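Long-range contacts in orotidine 5'-phosphate decarboxylase (Lactobacillus acidophilus, PDB 3TFX), which probably catalyses the decarboxylation of orotidine 5'-monophosphate to UMP, the final step of de novo UMP synthesis, and works as a homodimer: residues I8-L13 against A212-R217; V34-E39 against I59-K64; D47-L52 against A80-T85; I84-V89 against K117-T122. One frame throughout, in Å; residues are numbered along the deposited sequence.

In the fold
Three of the four contacts are seams of one eight-stranded parallel TIM barrel. Contact 1 joins the first strand to the last and closes the ring; contact 2 pairs strands two and three, contact 4 strands four and five. Contact 2 lies, between centres, about 10 Å from contact 1, 9 Å from contact 4 and 11 Å from contact 3, which sits outside the wall where helix 46-54 meets the loop before strand 86-90. Along the chain, contacts 2 and 3 alternate, contact 4 follows contact 2, and contacts 3 and 4 share Ile84 and Thr85. All lie within the loop closed by contact 1, which unites predicted substrate-site residues from both chain ends.

Contact 1 (I8-L13 against A212-R217); sequences IVALDL and AIVVGR
Ile8 and Val214 lie next to each other on two parallel strands and hold the barrel shut between its first and last strands. Three backbone bonds make the seam: Ile8 N donates to Ile213 O, Val215 N to Ile8 O, and Ala10 N to Val215 O, the last at 2.8 Å. The axes of strands 8-10 and 212-215 are inclined by 28°, a twist in keeping with a closed barrel. The side chain of Ile8 can be followed outward from its root. Its CB rests 4.1 Å from Val214 CB and 3.8 Å from Ile213 O. With chi1 at -60°, CG1 stays beside the backbone N, and thus near Ile213 O, the carbonyl oxygen to which this N donates. CD1 then runs on toward the start of the other strand, reaching to 4.4 Å from Ala212 CB, and also packs on Phe86 inside the barrel. Two residues along, Ala10 CB meets Val214 CG2 at 3.7 Å; the valine is nearly eclipsed (chi1 11°), which suggests some strain or mobility. Beyond the paired residues the two chains part, and here lie Asp12, Gly216 and Arg217, all predicted to bind substrate. Gly216 occupies the N-cap position before the short helix 217-220, a place where barrels of this family probably receive the substrate phosphate. Val9 and Val215 face outward instead, beneath Tyr229 and Ile232 of helix 225-236, while strands 33-36 and 180-183 continue the sheet beyond strands 7-10 and 212-215, respectively.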
loop_
_atom_site.group_PDB
_atom_site.type_symbol
_atom_site.label_atom_id
_atom_site.label_comp_id
_atom_site.label_asym_id
_atom_site.label_seq_id
_atom_site.Cartn_x
_atom_site.Cartn_y
_atom_site.Cartn_z
ATOM N N ILE A 8 -20.936 -0.124 3.837
ATOM C CA ILE A 8 -19.982 0.593 2.977
ATOM C C ILE A 8 -20.035 0.032 1.551
ATOM O O ILE A 8 -19.866 -1.166 1.364
ATOM C CB ILE A 8 -18.526 0.467 3.521
ATOM C CG1 ILE A 8 -18.430 1.056 4.942
ATOM C CG2 ILE A 8 -17.506 1.136 2.562
ATOM C CD1 ILE A 8 -17.198 0.639 5.727
ATOM N N VAL A 9 -20.242 0.895 0.555
ATOM C CA VAL A 9 -20.348 0.411 -0.821
ATOM C C VAL A 9 -18.975 0.309 -1.507
ATOM O O VAL A 9 -18.280 1.308 -1.674
ATOM C CB VAL A 9 -21.352 1.266 -1.638
ATOM C CG1 VAL A 9 -21.590 0.663 -3.014
ATOM C CG2 VAL A 9 -22.688 1.349 -0.876
ATOM N N ALA A 10 -18.588 -0.903 -1.891
ATOM C CA ALA A 10 -17.308 -1.108 -2.562
ATOM C C ALA A 10 -17.396 -0.712 -4.025
ATOM O O ALA A 10 -18.145 -1.313 -4.801
ATOM C CB ALA A 10 -16.850 -2.545 -2.428
ATOM N N LEU A 11 -16.634 0.314 -4.385
ATOM C CA LEU A 11 -16.599 0.814 -5.748
ATOM C C LEU A 11 -15.314 0.359 -6.419
ATOM O O LEU A 11 -14.223 0.818 -6.073
ATOM C CB LEU A 11 -16.705 2.344 -5.769
ATOM C CG LEU A 11 -17.885 2.973 -5.027
ATOM C CD1 LEU A 11 -17.865 4.478 -5.185
ATOM C CD2 LEU A 11 -19.228 2.399 -5.494
ATOM N N ASP A 12 -15.462 -0.563 -7.362
ATOM C CA ASP A 12 -14.359 -1.085 -8.140
ATOM C C ASP A 12 -14.472 -0.484 -9.543
ATOM O O ASP A 12 -15.108 -1.060 -10.425
ATOM C CB ASP A 12 -14.435 -2.619 -8.198
ATOM C CG ASP A 12 -14.378 -3.274 -6.801
ATOM O OD1 ASP A 12 -13.779 -2.686 -5.868
ATOM O OD2 ASP A 12 -14.932 -4.385 -6.634
ATOM N N LEU A 13 -13.877 0.692 -9.715
ATOM C CA LEU A 13 -13.871 1.417 -10.980
ATOM C C LEU A 13 -12.611 2.277 -11.043
ATOM O O LEU A 13 -12.017 2.569 -10.002
ATOM C CB LEU A 13 -15.128 2.289 -11.112
ATOM C CG LEU A 13 -15.711 2.851 -9.813
ATOM C CD1 LEU A 13 -14.919 4.054 -9.328
ATOM C CD2 LEU A 13 -17.190 3.203 -9.979
ATOM N N ALA A 212 -19.201 -3.338 10.844
ATOM C CA ALA A 212 -19.435 -2.687 9.559
ATOM C C ALA A 212 -19.322 -3.728 8.467
ATOM O O ALA A 212 -18.426 -4.563 8.508
ATOM C CB ALA A 212 -18.400 -1.579 9.314
ATOM N N ILE A 213 -20.197 -3.666 7.467
ATOM C CA ILE A 213 -20.067 -4.569 6.316
ATOM C C ILE A 213 -19.713 -3.790 5.080
ATOM O O ILE A 213 -20.146 -2.648 4.924
ATOM C CB ILE A 213 -21.363 -5.407 6.049
ATOM C CG1 ILE A 213 -22.569 -4.487 5.767
ATOM C CG2 ILE A 213 -21.603 -6.358 7.213
ATOM C CD1 ILE A 213 -23.895 -5.195 5.487
ATOM N N VAL A 214 -18.927 -4.401 4.202
ATOM C CA VAL A 214 -18.766 -3.847 2.865
ATOM C C VAL A 214 -19.454 -4.682 1.767
ATOM O O VAL A 214 -19.326 -5.913 1.708
ATOM C CB VAL A 214 -17.302 -3.305 2.551
ATOM C CG1 VAL A 214 -16.272 -3.706 3.619
ATOM C CG2 VAL A 214 -16.844 -3.602 1.121
ATOM N N VAL A 215 -20.246 -4.005 0.952
ATOM C CA VAL A 215 -21.068 -4.660 -0.064
ATOM C C VAL A 215 -20.686 -4.047 -1.404
ATOM O O VAL A 215 -20.523 -2.827 -1.500
ATOM C CB VAL A 215 -22.603 -4.484 0.225
ATOM C CG1 VAL A 215 -23.457 -5.249 -0.795
ATOM C CG2 VAL A 215 -22.948 -4.950 1.648
ATOM N N GLY A 216 -20.506 -4.905 -2.411
ATOM C CA GLY A 216 -20.175 -4.487 -3.777
ATOM C C GLY A 216 -21.328 -4.649 -4.759
ATOM O O GLY A 216 -22.349 -3.960 -4.647
ATOM N N ARG A 217 -21.173 -5.580 -5.698
ATOM C CA ARG A 217 -22.137 -5.782 -6.811
ATOM C C ARG A 217 -23.609 -5.904 -6.416
ATOM O O ARG A 217 -24.468 -5.409 -7.145
ATOM C CB ARG A 217 -21.724 -6.973 -7.693
ATOM C CG ARG A 217 -20.330 -6.810 -8.271
ATOM C CD ARG A 217 -19.868 -7.973 -9.129
ATOM N NE ARG A 217 -18.510 -7.700 -9.602
ATOM C CZ ARG A 217 -17.746 -8.538 -10.301
ATOM N NH1 ARG A 217 -18.191 -9.740 -10.652
ATOM N NH2 ARG A 217 -16.527 -8.156 -10.657
#

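Contact 2 (V34-E39 against I59-K64); sequences VKVGME and IFLDLK
Lys35 and Phe60 both carry CG anti to the backbone N (chi1 -175° and 172°), which lays the two side chains alongside each other on the inner face of the barrel. Lys35 CG passes over one face of the ring, 4.0 Å from the centroid of Phe60, and its CD lies 3.4 Å from Phe60 CD2. A bend at chi3 (89°) then swings the amine toward Asp62, where Lys35 NZ forms a salt bridge with Asp62 OD2 at 2.8 Å, on the anti lone pair of that oxygen. The other carboxylate oxygen is held by Lys64 NZ, 2.9 Å from Asp62 OD1 and well out of the carboxylate plane, with a weaker bond to OD2, and by the hydroxyl of Thr88. Lys64, the predicted proton donor, also bridges to Asp67 of the second subunit, completing the Lys-Asp-Lys-Asp network known from this family. Were Lys35 an alanine, Asp62 OD2 would probably lose its closest cationic partner and one face of the Phe60 ring its cover. Beneath these groups the backbones pair in parallel, with Phe60 N to Val34 O at 2.8 Å and Asp62 N to Val36 O at 2.9 Å. A water links Met38 N to Asp62 O where the strands part. On the outer face Val34 and Val36 pack against Ile59, which, with Leu61, lies under helix 46-54; strands 7-10 and 86-90 flank the pair.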
loop_
_atom_site.group_PDB
_atom_site.type_symbol
_atom_site.label_atom_id
_atom_site.label_comp_id
_atom_site.label_asym_id
_atom_site.label_seq_id
_atom_site.Cartn_x
_atom_site.Cartn_y
_atom_site.Cartn_z
ATOM N N VAL A 34 -18.716 4.929 1.031
ATOM C CA VAL A 34 -18.141 4.097 -0.024
ATOM C C VAL A 34 -16.700 3.678 0.260
ATOM O O VAL A 34 -15.997 4.319 1.052
ATOM C CB VAL A 34 -18.208 4.778 -1.425
ATOM C CG1 VAL A 34 -19.654 5.023 -1.838
ATOM C CG2 VAL A 34 -17.392 6.069 -1.440
ATOM N N LYS A 35 -16.273 2.601 -0.401
ATOM C CA LYS A 35 -14.892 2.138 -0.323
ATOM C C LYS A 35 -14.233 2.224 -1.688
ATOM O O LYS A 35 -14.734 1.647 -2.649
ATOM C CB LYS A 35 -14.811 0.683 0.163
ATOM C CG LYS A 35 -13.360 0.174 0.373
ATOM C CD LYS A 35 -13.330 -1.253 0.867
ATOM C CE LYS A 35 -13.304 -2.263 -0.268
ATOM N NZ LYS A 35 -11.927 -2.792 -0.526
ATOM N N VAL A 36 -13.112 2.933 -1.757
ATOM C CA VAL A 36 -12.248 2.936 -2.945
ATOM C C VAL A 36 -10.818 2.522 -2.595
ATOM O O VAL A 36 -10.322 2.778 -1.492
ATOM C CB VAL A 36 -12.265 4.296 -3.675
ATOM C CG1 VAL A 36 -13.599 4.480 -4.390
ATOM C CG2 VAL A 36 -12.030 5.445 -2.703
ATOM N N GLY A 37 -10.178 1.853 -3.533
ATOM C CA GLY A 37 -8.861 1.305 -3.310
ATOM C C GLY A 37 -7.880 1.896 -4.283
ATOM O O GLY A 37 -8.090 2.997 -4.796
HETATM N N MSE A 38 -6.806 1.153 -4.523
HETATM C CA MSE A 38 -5.778 1.519 -5.501
HETATM C C MSE A 38 -6.327 1.821 -6.888
HETATM O O MSE A 38 -5.885 2.763 -7.525
HETATM C CB MSE A 38 -4.787 0.372 -5.667
HETATM C CG MSE A 38 -3.736 0.318 -4.634
HETATM SE SE MSE A 38 -2.735 -1.304 -4.969
HETATM C CE MSE A 38 -2.115 -1.553 -3.128
ATOM N N GLU A 39 -7.247 0.981 -7.355
ATOM C CA GLU A 39 -7.825 1.098 -8.686
ATOM C C GLU A 39 -8.303 2.524 -8.980
ATOM O O GLU A 39 -7.908 3.115 -9.997
ATOM C CB GLU A 39 -8.943 0.059 -8.903
ATOM C CG GLU A 39 -9.754 0.287 -10.211
ATOM C CD GLU A 39 -10.540 -0.935 -10.680
ATOM O OE1 GLU A 39 -10.808 -1.848 -9.864
ATOM O OE2 GLU A 39 -10.885 -0.981 -11.879
ATOM N N ILE A 59 -15.822 8.061 3.266
ATOM C CA ILE A 59 -14.947 7.231 2.430
ATOM C C ILE A 59 -14.061 6.323 3.266
ATOM O O ILE A 59 -13.377 6.772 4.175
ATOM C CB ILE A 59 -14.066 8.076 1.419
ATOM C CG1 ILE A 59 -14.884 8.530 0.202
ATOM C CG2 ILE A 59 -12.886 7.270 0.885
ATOM C CD1 ILE A 59 -15.677 9.782 0.438
ATOM N N PHE A 60 -14.101 5.028 2.938
ATOM C CA PHE A 60 -13.119 4.061 3.397
ATOM C C PHE A 60 -12.061 4.071 2.300
ATOM O O PHE A 60 -12.267 3.513 1.227
ATOM C CB PHE A 60 -13.812 2.690 3.592
ATOM C CG PHE A 60 -12.889 1.522 3.885
ATOM C CD1 PHE A 60 -11.516 1.677 4.089
ATOM C CD2 PHE A 60 -13.420 0.246 3.963
ATOM C CE1 PHE A 60 -10.700 0.564 4.351
ATOM C CE2 PHE A 60 -12.619 -0.865 4.229
ATOM C CZ PHE A 60 -11.257 -0.709 4.422
ATOM N N LEU A 61 -10.945 4.763 2.546
ATOM C CA LEU A 61 -9.840 4.769 1.590
ATOM C C LEU A 61 -8.872 3.624 1.878
ATOM O O LEU A 61 -8.067 3.681 2.819
ATOM C CB LEU A 61 -9.112 6.120 1.579
ATOM C CG LEU A 61 -7.952 6.271 0.589
ATOM C CD1 LEU A 61 -8.317 5.788 -0.822
ATOM C CD2 LEU A 61 -7.518 7.704 0.552
ATOM N N ASP A 62 -8.954 2.599 1.034
ATOM C CA ASP A 62 -8.371 1.299 1.308
ATOM C C ASP A 62 -7.094 1.069 0.489
ATOM O O ASP A 62 -7.113 0.390 -0.550
ATOM C CB ASP A 62 -9.426 0.230 1.011
ATOM C CG ASP A 62 -8.962 -1.189 1.331
ATOM O OD1 ASP A 62 -7.855 -1.389 1.894
ATOM O OD2 ASP A 62 -9.730 -2.113 1.004
ATOM N N LEU A 63 -5.989 1.621 0.988
ATOM C CA LEU A 63 -4.693 1.583 0.305
ATOM C C LEU A 63 -3.666 0.650 0.960
ATOM O O LEU A 63 -2.558 0.502 0.432
ATOM C CB LEU A 63 -4.124 3.001 0.234
ATOM C CG LEU A 63 -4.335 3.919 -0.974
ATOM C CD1 LEU A 63 -5.493 3.535 -1.913
ATOM C CD2 LEU A 63 -4.403 5.398 -0.531
ATOM N N LYS A 64 -4.025 0.053 2.103
ATOM C CA LYS A 64 -3.212 -0.976 2.794
ATOM C C LYS A 64 -1.726 -0.598 2.944
ATOM O O LYS A 64 -0.831 -1.327 2.495
ATOM C CB LYS A 64 -3.359 -2.357 2.127
ATOM C CG LYS A 64 -4.810 -2.821 1.942
ATOM C CD LYS A 64 -4.900 -4.296 1.563
ATOM C CE LYS A 64 -6.376 -4.757 1.450
ATOM N NZ LYS A 64 -7.194 -3.897 0.510
HETATM O O HOH W 1 -6.455 -1.163 -2.564
#

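Contact 3 (D47-L52 against A80-T85); sequences DVIKKL and AKLGIT
Ile49 and Lys50 belong to helix 46-54, which passes a type I turn from Ala80 to Gly83, with Lys50 CA and Leu82 CA 4.9 Å apart and Gly83 turning the chain out of the preceding helix at a positive phi of 77°. The apolar part of the contact converges on a single methyl group. With chi1 of Ile49 at -71°, CG2 stands anti to the backbone N and reaches toward the loop, touching Ile84 CG2 at 3.6 Å and Leu82 CB at 3.8 Å. Ile49 and Leu82 meet at about a right angle, so the methyl abuts the root of the leucine and does not run along its length. Further out, Lys50 stretches its chain past the turn and bends at its end, bringing NZ to 3.4 Å from Lys81 O, a weak hydrogen bond. The side chain of Lys81 leads elsewhere, its amine binding Asn43 of the second subunit. Leu82 O accepts from Thr53 OG1, one turn further along helix 46-54. Within the fold, Ile49 also packs on Leu61 and Ile84 on Ile59, so the apolar cluster continues onto the outer face of strand 58-65. The chemistry thus grades from apolar inside to polar outside: close apolar contacts probably supply most of the hold, while the long lysine bond, at a carbonyl just past the end of helix 69-80, is likely to add only a modest electrostatic pull.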
loop_
_atom_site.group_PDB
_atom_site.type_symbol
_atom_site.label_atom_id
_atom_site.label_comp_id
_atom_site.label_asym_id
_atom_site.label_seq_id
_atom_site.Cartn_x
_atom_site.Cartn_y
_atom_site.Cartn_z
ATOM N N ASP A 47 -7.530 15.129 -5.097
ATOM C CA ASP A 47 -8.577 16.138 -5.329
ATOM C C ASP A 47 -9.962 15.515 -5.371
ATOM O O ASP A 47 -10.919 16.056 -4.809
ATOM C CB ASP A 47 -8.317 16.928 -6.617
ATOM C CG ASP A 47 -6.995 17.667 -6.592
ATOM O OD1 ASP A 47 -6.622 18.234 -5.536
ATOM O OD2 ASP A 47 -6.327 17.685 -7.638
ATOM N N VAL A 48 -10.058 14.361 -6.014
ATOM C CA VAL A 48 -11.323 13.651 -6.127
ATOM C C VAL A 48 -11.841 13.206 -4.765
ATOM O O VAL A 48 -13.028 13.347 -4.483
ATOM C CB VAL A 48 -11.238 12.486 -7.134
ATOM C CG1 VAL A 48 -12.521 11.634 -7.117
ATOM C CG2 VAL A 48 -10.983 13.059 -8.535
ATOM N N ILE A 49 -10.952 12.719 -3.904
ATOM C CA ILE A 49 -11.370 12.354 -2.556
ATOM C C ILE A 49 -11.783 13.577 -1.730
ATOM O O ILE A 49 -12.876 13.594 -1.166
ATOM C CB ILE A 49 -10.342 11.470 -1.848
ATOM C CG1 ILE A 49 -10.374 10.091 -2.503
ATOM C CG2 ILE A 49 -10.655 11.376 -0.358
ATOM C CD1 ILE A 49 -9.396 9.130 -1.952
ATOM N N LYS A 50 -10.941 14.602 -1.703
ATOM C CA LYS A 50 -11.284 15.867 -1.039
ATOM C C LYS A 50 -12.660 16.413 -1.492
ATOM O O LYS A 50 -13.493 16.775 -0.664
ATOM C CB LYS A 50 -10.177 16.910 -1.264
ATOM C CG LYS A 50 -9.955 17.828 -0.075
ATOM C CD LYS A 50 -8.998 18.976 -0.423
ATOM C CE LYS A 50 -8.503 19.702 0.837
ATOM N NZ LYS A 50 -7.462 18.906 1.560
ATOM N N LYS A 51 -12.889 16.443 -2.800
ATOM C CA LYS A 51 -14.166 16.859 -3.388
ATOM C C LYS A 51 -15.323 16.056 -2.776
ATOM O O LYS A 51 -16.296 16.625 -2.258
ATOM C CB LYS A 51 -14.117 16.629 -4.898
ATOM C CG LYS A 51 -14.608 17.786 -5.762
ATOM C CD LYS A 51 -14.476 17.448 -7.260
ATOM C CE LYS A 51 -14.690 18.688 -8.136
ATOM N NZ LYS A 51 -14.966 18.355 -9.583
ATOM N N LEU A 52 -15.195 14.733 -2.805
ATOM C CA LEU A 52 -16.210 13.843 -2.247
ATOM C C LEU A 52 -16.496 14.024 -0.758
ATOM O O LEU A 52 -17.655 13.975 -0.349
ATOM C CB LEU A 52 -15.851 12.380 -2.506
ATOM C CG LEU A 52 -15.778 11.923 -3.953
ATOM C CD1 LEU A 52 -15.458 10.429 -3.984
ATOM C CD2 LEU A 52 -17.078 12.248 -4.698
ATOM N N ALA A 80 -5.310 11.674 6.140
ATOM C CA ALA A 80 -6.245 12.301 7.085
ATOM C C ALA A 80 -6.631 13.728 6.667
ATOM O O ALA A 80 -7.704 14.214 7.022
ATOM C CB ALA A 80 -5.703 12.259 8.522
ATOM N N LYS A 81 -5.769 14.382 5.885
ATOM C CA LYS A 81 -6.060 15.720 5.353
ATOM C C LYS A 81 -7.224 15.682 4.365
ATOM O O LYS A 81 -7.885 16.687 4.148
ATOM C CB LYS A 81 -4.835 16.314 4.659
ATOM C CG LYS A 81 -3.642 16.618 5.553
ATOM C CD LYS A 81 -2.494 17.158 4.694
ATOM C CE LYS A 81 -1.163 17.169 5.446
ATOM N NZ LYS A 81 0.005 17.341 4.514
ATOM N N LEU A 82 -7.473 14.513 3.774
ATOM C CA LEU A 82 -8.521 14.335 2.758
ATOM C C LEU A 82 -9.929 14.191 3.348
ATOM O O LEU A 82 -10.921 14.230 2.613
ATOM C CB LEU A 82 -8.204 13.107 1.898
ATOM C CG LEU A 82 -7.284 13.166 0.671
ATOM C CD1 LEU A 82 -6.415 14.418 0.627
ATOM C CD2 LEU A 82 -6.437 11.908 0.579
ATOM N N GLY A 83 -10.018 14.016 4.663
ATOM C CA GLY A 83 -11.315 13.904 5.347
ATOM C C GLY A 83 -11.980 12.541 5.193
ATOM O O GLY A 83 -13.207 12.453 5.165
ATOM N N ILE A 84 -11.174 11.481 5.084
ATOM C CA ILE A 84 -11.698 10.106 4.999
ATOM C C ILE A 84 -12.100 9.578 6.391
ATOM O O ILE A 84 -11.835 10.239 7.408
ATOM C CB ILE A 84 -10.788 9.109 4.160
ATOM C CG1 ILE A 84 -9.592 8.516 4.928
ATOM C CG2 ILE A 84 -10.378 9.709 2.801
ATOM C CD1 ILE A 84 -8.601 9.469 5.468
ATOM N N THR A 85 -12.776 8.426 6.420
ATOM C CA THR A 85 -13.355 7.894 7.648
ATOM C C THR A 85 -12.622 6.622 8.127
ATOM O O THR A 85 -12.323 6.491 9.313
ATOM C CB THR A 85 -14.877 7.624 7.465
ATOM O OG1 THR A 85 -15.483 8.723 6.759
ATOM C CG2 THR A 85 -15.584 7.452 8.823
#

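Contact 4 (I84-V89 against K117-T122)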
loop_
_atom_site.group_PDB
_atom_site.type_symbol
_atom_site.label_atom_id
_atom_site.label_comp_id
_atom_site.label_asym_id
_atom_site.label_seq_id
_atom_site.Cartn_x
_atom_site.Cartn_y
_atom_site.Cartn_z
ATOM N N ILE A 84 -11.174 11.481 5.084
ATOM C CA ILE A 84 -11.698 10.106 4.999
ATOM C C ILE A 84 -12.100 9.578 6.391
ATOM O O ILE A 84 -11.835 10.239 7.408
ATOM C CB ILE A 84 -10.788 9.109 4.160
ATOM C CG1 ILE A 84 -9.592 8.516 4.928
ATOM C CG2 ILE A 84 -10.378 9.709 2.801
ATOM C CD1 ILE A 84 -8.601 9.469 5.468
ATOM N N THR A 85 -12.776 8.426 6.420
ATOM C CA THR A 85 -13.355 7.894 7.648
ATOM C C THR A 85 -12.622 6.622 8.127
ATOM O O THR A 85 -12.323 6.491 9.313
ATOM C CB THR A 85 -14.877 7.624 7.465
ATOM O OG1 THR A 85 -15.483 8.723 6.759
ATOM C CG2 THR A 85 -15.584 7.452 8.823
ATOM N N PHE A 86 -12.352 5.696 7.202
ATOM C CA PHE A 86 -11.604 4.466 7.491
ATOM C C PHE A 86 -10.446 4.393 6.519
ATOM O O PHE A 86 -10.587 4.784 5.357
ATOM C CB PHE A 86 -12.432 3.180 7.240
ATOM C CG PHE A 86 -13.588 2.941 8.200
ATOM C CD1 PHE A 86 -13.811 3.742 9.317
ATOM C CD2 PHE A 86 -14.426 1.849 7.993
ATOM C CE1 PHE A 86 -14.894 3.480 10.184
ATOM C CE2 PHE A 86 -15.484 1.583 8.843
ATOM C CZ PHE A 86 -15.724 2.402 9.937
ATOM N N THR A 87 -9.326 3.842 6.977
ATOM C CA THR A 87 -8.198 3.539 6.114
ATOM C C THR A 87 -7.452 2.295 6.631
ATOM O O THR A 87 -7.542 1.970 7.814
ATOM C CB THR A 87 -7.276 4.777 5.982
ATOM O OG1 THR A 87 -6.681 4.788 4.685
ATOM C CG2 THR A 87 -6.207 4.801 7.023
ATOM N N THR A 88 -6.725 1.612 5.750
ATOM C CA THR A 88 -6.024 0.365 6.089
ATOM C C THR A 88 -4.487 0.424 6.101
ATOM O O THR A 88 -3.867 1.206 5.370
ATOM C CB THR A 88 -6.428 -0.777 5.117
ATOM O OG1 THR A 88 -6.478 -0.259 3.783
ATOM C CG2 THR A 88 -7.766 -1.353 5.489
ATOM N N VAL A 89 -3.899 -0.425 6.945
ATOM C CA VAL A 89 -2.460 -0.752 6.950
ATOM C C VAL A 89 -2.277 -2.263 7.089
ATOM O O VAL A 89 -3.170 -2.965 7.587
ATOM C CB VAL A 89 -1.660 -0.052 8.113
ATOM C CG1 VAL A 89 -1.629 1.463 7.946
ATOM C CG2 VAL A 89 -2.216 -0.432 9.490
ATOM N N LYS A 117 -10.539 6.151 11.327
ATOM C CA LYS A 117 -10.321 4.884 12.029
ATOM C C LYS A 117 -9.247 4.097 11.282
ATOM O O LYS A 117 -9.284 4.014 10.064
ATOM C CB LYS A 117 -11.629 4.082 12.135
ATOM C CG LYS A 117 -12.737 4.814 12.879
ATOM C CD LYS A 117 -12.606 4.564 14.373
ATOM C CE LYS A 117 -12.743 5.821 15.208
ATOM N NZ LYS A 117 -14.146 6.247 15.418
ATOM N N LEU A 118 -8.282 3.549 12.017
ATOM C CA LEU A 118 -7.191 2.778 11.419
ATOM C C LEU A 118 -7.520 1.303 11.492
ATOM O O LEU A 118 -7.667 0.738 12.575
ATOM C CB LEU A 118 -5.873 3.041 12.156
ATOM C CG LEU A 118 -4.616 2.280 11.732
ATOM C CD1 LEU A 118 -4.247 2.606 10.280
ATOM C CD2 LEU A 118 -3.449 2.611 12.701
ATOM N N LEU A 119 -7.607 0.669 10.340
ATOM C CA LEU A 119 -7.955 -0.738 10.309
ATOM C C LEU A 119 -6.767 -1.555 9.836
ATOM O O LEU A 119 -6.122 -1.202 8.848
ATOM C CB LEU A 119 -9.159 -0.962 9.378
ATOM C CG LEU A 119 -10.410 -0.130 9.657
ATOM C CD1 LEU A 119 -11.368 -0.189 8.464
ATOM C CD2 LEU A 119 -11.099 -0.630 10.921
ATOM N N ALA A 120 -6.492 -2.652 10.524
ATOM C CA ALA A 120 -5.378 -3.522 10.155
ATOM C C ALA A 120 -5.841 -4.638 9.255
ATOM O O ALA A 120 -6.862 -5.294 9.510
ATOM C CB ALA A 120 -4.691 -4.101 11.384
ATOM N N VAL A 121 -5.102 -4.818 8.173
ATOM C CA VAL A 121 -5.220 -6.004 7.371
ATOM C C VAL A 121 -4.332 -7.038 8.005
ATOM O O VAL A 121 -3.243 -6.739 8.521
ATOM C CB VAL A 121 -4.818 -5.752 5.903
ATOM C CG1 VAL A 121 -4.547 -7.075 5.153
ATOM C CG2 VAL A 121 -5.913 -4.929 5.213
ATOM N N THR A 122 -4.807 -8.265 7.954
ATOM C CA THR A 122 -4.206 -9.347 8.665
ATOM C C THR A 122 -3.516 -10.219 7.589
ATOM O O THR A 122 -2.381 -9.900 7.151
ATOM C CB THR A 122 -5.339 -9.967 9.547
ATOM O OG1 THR A 122 -5.035 -9.832 10.942
ATOM C CG2 THR A 122 -5.773 -11.346 9.162
#
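Val89 O is gripped from strand 117-121 by two neighbouring residues, Val121 N at 2.7 Å and, more weakly, the CA-H group of Ala120, whose CA is 3.4 Å away. The same pattern recurs in the opposite sense at Leu119 O, which receives Val89 N at 3.0 Å and the CA-H of Thr88, with Thr88 CA at 3.2 Å. At the start of the ladder Lys117 N meets Thr85 O at 2.7 Å; Thr87 N donates to Lys117 O and Thr87 O accepts from Leu119 N. On the inner face, Phe86 turns CG to the side of its backbone N (chi1 -69°), placing the ring between the side chains of Lys117 and Leu119. Phe86 CD1 lies 3.6 Å from Lys117 CB, while Phe86 CD2 meets Leu119 CD1 at 3.7 Å. With an alanine at Phe86, a gap would probably open in the barrel interior, leaving this leucine methyl and the lysine stem without their aromatic neighbour. Beside it, Thr88 sets its methyl near Val121 CG2; its hydroxyl bonds Asp62 OD1 and accepts from Lys64 N, consistent with a second-shell role at the predicted active site. On the outer face Val89 and Leu118 cross at about a right angle, with Val89 CG1 3.7 Å from Leu118 CD1. That pair lies under helix 95-108, which links the two strands as a beta-alpha-beta unit; strand 58-65 lies beside strand 86-90, and strand 160-162 beside strand 117-121.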